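Local coordinates for protein tartrate dehydrogenase/decarboxylase (Pseudomonas putida, PDB 3FLK) that oxidises tartrate with NAD to oxaloglycolate, converts meso-tartrate to D-glycerate and oxidatively decarboxylates D-malate to pyruvate, using magnesium or manganese, at residues Ser5-Ala10 against Gln69-Tyr74. The protein carries 1 engineered substitution. Residues are numbered along the deposited sequence; the frame is centred on the assembly and turned at random.
Sequences SFRIAA and QYDAIY
The ring of Y70 stands between R7 and A9. A9 CB lies over one face, 4.1 Å from the centroid of the Y70 ring, as a CH-pi contact. The guanidinium of R7 lies over the opposite face, offset toward the rim, with CZ 4.2 Å from the Y70 centroid in a cation-pi contact. The planes of the two groups are 30° apart. A bend at chi3 (74°) brings the guanidinium over the ring. Y70 OH is hydrogen-bonded to D42, which also makes a long, weak ion pair with R7. An alanine in place of Y70 would probably strip R7 of its cation-pi partner, leave its guanidinium less restrained and D42 without its hydroxyl partner, and take the ring from A9 CB.

Before strand 72-77 begins, the carboxylate of D71, not a backbone carbonyl, receives the N-H of R7. OD2 uses its anti lone pair, 2.7 Å from R7 N and nearly straight (170°). D71 N returns a bond to R7 O. The carboxylate stands almost perpendicular to the ring of F6, with D71 CG 3.6 Å from F6 CD1 at the ring edge. This fringe is the looser side: F6, R7 and D71 are partly exposed, S5 and Q69 exposed.

The buried Y70 ring and the strand pairing beyond it are tightly packed. A9 N bonds to A72 O at 3.0 Å, and Y74 N to A9 O at 2.8 Å. I8 CG2 rests on Y74 CB, on the face covered by helices 17-35 and 299-313. Strand 6-13 thus lies between 39-43 and 72-77, all parallel, in the large mixed sheet typical of the isocitrate and isopropylmalate dehydrogenase fold.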
ATOM      1  N   SER A   5     -17.379   6.466 -37.829  1.00 27.56           N
ATOM      2  CA  SER A   5     -16.115   5.724 -37.542  1.00 27.44           C
ATOM      3  C   SER A   5     -15.343   6.361 -36.393  1.00 27.06           C
ATOM      4  O   SER A   5     -15.315   7.586 -36.256  1.00 27.23           O
ATOM      5  CB  SER A   5     -15.234   5.671 -38.794  1.00 27.60           C
ATOM      6  OG  SER A   5     -14.067   4.896 -38.570  1.00 28.38           O
ATOM      7  N   PHE A   6     -14.719   5.524 -35.568  1.00 26.54           N
ATOM      8  CA  PHE A   6     -13.864   6.012 -34.490  1.00 25.91           C
ATOM      9  C   PHE A   6     -12.388   5.884 -34.853  1.00 25.49           C
ATOM     10  O   PHE A   6     -11.940   4.834 -35.322  1.00 25.47           O
ATOM     11  CB  PHE A   6     -14.164   5.292 -33.170  1.00 25.97           C
ATOM     12  CG  PHE A   6     -15.491   5.662 -32.562  1.00 25.97           C
ATOM     13  CD1 PHE A   6     -15.715   6.945 -32.068  1.00 26.00           C
ATOM     14  CD2 PHE A   6     -16.510   4.726 -32.472  1.00 26.31           C
ATOM     15  CE1 PHE A   6     -16.939   7.290 -31.506  1.00 26.21           C
ATOM     16  CE2 PHE A   6     -17.740   5.061 -31.906  1.00 26.59           C
ATOM     17  CZ  PHE A   6     -17.953   6.346 -31.423  1.00 26.22           C
ATOM     18  N   ARG A   7     -11.647   6.969 -34.648  1.00 24.87           N
ATOM     19  CA  ARG A   7     -10.210   6.995 -34.891  1.00 24.47           C
ATOM     20  C   ARG A   7      -9.466   6.711 -33.592  1.00 23.67           C
ATOM     21  O   ARG A   7      -9.674   7.393 -32.584  1.00 23.49           O
ATOM     22  CB  ARG A   7      -9.776   8.353 -35.445  1.00 24.75           C
ATOM     23  CG  ARG A   7     -10.359   8.719 -36.802  1.00 26.13           C
ATOM     24  CD  ARG A   7      -9.762  10.033 -37.291  1.00 28.25           C
ATOM     25  NE  ARG A   7      -8.381   9.873 -37.753  1.00 29.97           N
ATOM     26  CZ  ARG A   7      -7.457  10.832 -37.718  1.00 31.24           C
ATOM     27  NH1 ARG A   7      -7.742  12.031 -37.224  1.00 31.67           N
ATOM     28  NH2 ARG A   7      -6.234  10.586 -38.168  1.00 31.59           N
ATOM     29  N   ILE A   8      -8.598   5.705 -33.625  1.00 22.69           N
ATOM     30  CA  ILE A   8      -7.866   5.274 -32.439  1.00 21.83           C
ATOM     31  C   ILE A   8      -6.376   5.558 -32.583  1.00 21.20           C
ATOM     32  O   ILE A   8      -5.740   5.124 -33.547  1.00 21.15           O
ATOM     33  CB  ILE A   8      -8.039   3.749 -32.167  1.00 21.85           C
ATOM     34  CG1 ILE A   8      -9.504   3.280 -32.301  1.00 22.15           C
ATOM     35  CG2 ILE A   8      -7.374   3.347 -30.841  1.00 21.66           C
ATOM     36  CD1 ILE A   8     -10.549   4.043 -31.492  1.00 22.73           C
ATOM     37  N   ALA A   9      -5.823   6.281 -31.614  1.00 20.37           N
ATOM     38  CA  ALA A   9      -4.385   6.484 -31.539  1.00 19.66           C
ATOM     39  C   ALA A   9      -3.757   5.358 -30.720  1.00 19.26           C
ATOM     40  O   ALA A   9      -3.930   5.294 -29.500  1.00 19.07           O
ATOM     41  CB  ALA A   9      -4.068   7.842 -30.934  1.00 19.58           C
ATOM     42  N   ALA A  10      -3.052   4.461 -31.407  1.00 18.71           N
ATOM     43  CA  ALA A  10      -2.380   3.332 -30.769  1.00 18.24           C
ATOM     44  C   ALA A  10      -0.929   3.690 -30.471  1.00 17.90           C
ATOM     45  O   ALA A  10      -0.161   4.031 -31.377  1.00 17.82           O
ATOM     46  CB  ALA A  10      -2.467   2.089 -31.650  1.00 18.32           C
ATOM     47  N   GLN A  69      -7.053  14.916 -32.579  1.00 26.98           N
ATOM     48  CA  GLN A  69      -7.729  14.496 -33.808  1.00 26.80           C
ATOM     49  C   GLN A  69      -8.281  13.071 -33.697  1.00 26.28           C
ATOM     50  O   GLN A  69      -8.930  12.572 -34.623  1.00 26.33           O
ATOM     51  CB  GLN A  69      -6.781  14.597 -35.014  1.00 27.11           C
ATOM     52  CG  GLN A  69      -5.942  15.881 -35.090  1.00 28.56           C
ATOM     53  CD  GLN A  69      -6.759  17.151 -34.901  1.00 30.34           C
ATOM     54  OE1 GLN A  69      -6.495  17.938 -33.987  1.00 31.49           O
ATOM     55  NE2 GLN A  69      -7.759  17.351 -35.755  1.00 30.95           N
ATOM     56  N   TYR A  70      -8.027  12.424 -32.559  1.00 25.42           N
ATOM     57  CA  TYR A  70      -8.451  11.044 -32.333  1.00 24.64           C
ATOM     58  C   TYR A  70      -9.534  10.941 -31.266  1.00 24.02           C
ATOM     59  O   TYR A  70      -9.619  11.782 -30.369  1.00 24.03           O
ATOM     60  CB  TYR A  70      -7.245  10.164 -31.981  1.00 24.76           C
ATOM     61  CG  TYR A  70      -6.286   9.992 -33.133  1.00 24.77           C
ATOM     62  CD1 TYR A  70      -6.384   8.896 -33.987  1.00 24.74           C
ATOM     63  CD2 TYR A  70      -5.290  10.938 -33.384  1.00 24.89           C
ATOM     64  CE1 TYR A  70      -5.512   8.739 -35.056  1.00 24.99           C
ATOM     65  CE2 TYR A  70      -4.414  10.792 -34.453  1.00 25.16           C
ATOM     66  CZ  TYR A  70      -4.531   9.689 -35.282  1.00 25.02           C
ATOM     67  OH  TYR A  70      -3.668   9.536 -36.339  1.00 25.35           O
ATOM     68  N   ASP A  71     -10.358   9.905 -31.378  1.00 23.18           N
ATOM     69  CA  ASP A  71     -11.481   9.691 -30.467  1.00 22.40           C
ATOM     70  C   ASP A  71     -11.048   9.103 -29.123  1.00 21.67           C
ATOM     71  O   ASP A  71     -11.672   9.371 -28.095  1.00 21.52           O
ATOM     72  CB  ASP A  71     -12.543   8.815 -31.135  1.00 22.58           C
ATOM     73  CG  ASP A  71     -13.202   9.505 -32.323  1.00 23.29           C
ATOM     74  OD1 ASP A  71     -13.977  10.462 -32.106  1.00 24.04           O
ATOM     75  OD2 ASP A  71     -12.941   9.092 -33.474  1.00 23.71           O
ATOM     76  N   ALA A  72      -9.984   8.300 -29.138  1.00 20.68           N
ATOM     77  CA  ALA A  72      -9.397   7.769 -27.905  1.00 19.82           C
ATOM     78  C   ALA A  72      -7.962   7.288 -28.101  1.00 19.14           C
ATOM     79  O   ALA A  72      -7.508   7.091 -29.232  1.00 18.95           O
ATOM     80  CB  ALA A  72     -10.270   6.657 -27.318  1.00 19.86           C
ATOM     81  N   ILE A  73      -7.254   7.111 -26.987  1.00 18.28           N
ATOM     82  CA  ILE A  73      -5.865   6.657 -27.003  1.00 17.68           C
ATOM     83  C   ILE A  73      -5.772   5.246 -26.423  1.00 17.32           C
ATOM     84  O   ILE A  73      -6.245   4.983 -25.312  1.00 17.15           O
ATOM     85  CB  ILE A  73      -4.928   7.616 -26.220  1.00 17.58           C
ATOM     86  CG1 ILE A  73      -5.085   9.060 -26.718  1.00 17.70           C
ATOM     87  CG2 ILE A  73      -3.470   7.161 -26.331  1.00 17.39           C
ATOM     88  CD1 ILE A  73      -4.509  10.111 -25.780  1.00 17.59           C
ATOM     89  N   TYR A  74      -5.168   4.347 -27.196  1.00 16.78           N
ATOM     90  CA  TYR A  74      -4.954   2.962 -26.791  1.00 16.45           C
ATOM     91  C   TYR A  74      -3.461   2.820 -26.513  1.00 16.21           C
ATOM     92  O   TYR A  74      -2.645   2.842 -27.436  1.00 16.20           O
ATOM     93  CB  TYR A  74      -5.429   2.025 -27.911  1.00 16.22           C
ATOM     94  CG  TYR A  74      -5.721   0.589 -27.514  1.00 16.25           C
ATOM     95  CD1 TYR A  74      -6.376   0.280 -26.320  1.00 15.52           C
ATOM     96  CD2 TYR A  74      -5.379  -0.464 -28.367  1.00 16.21           C
ATOM     97  CE1 TYR A  74      -6.655  -1.040 -25.975  1.00 15.80           C
ATOM     98  CE2 TYR A  74      -5.651  -1.786 -28.026  1.00 16.29           C
ATOM     99  CZ  TYR A  74      -6.291  -2.066 -26.833  1.00 16.09           C
ATOM    100  OH  TYR A  74      -6.563  -3.373 -26.499  1.00 15.99           O
TER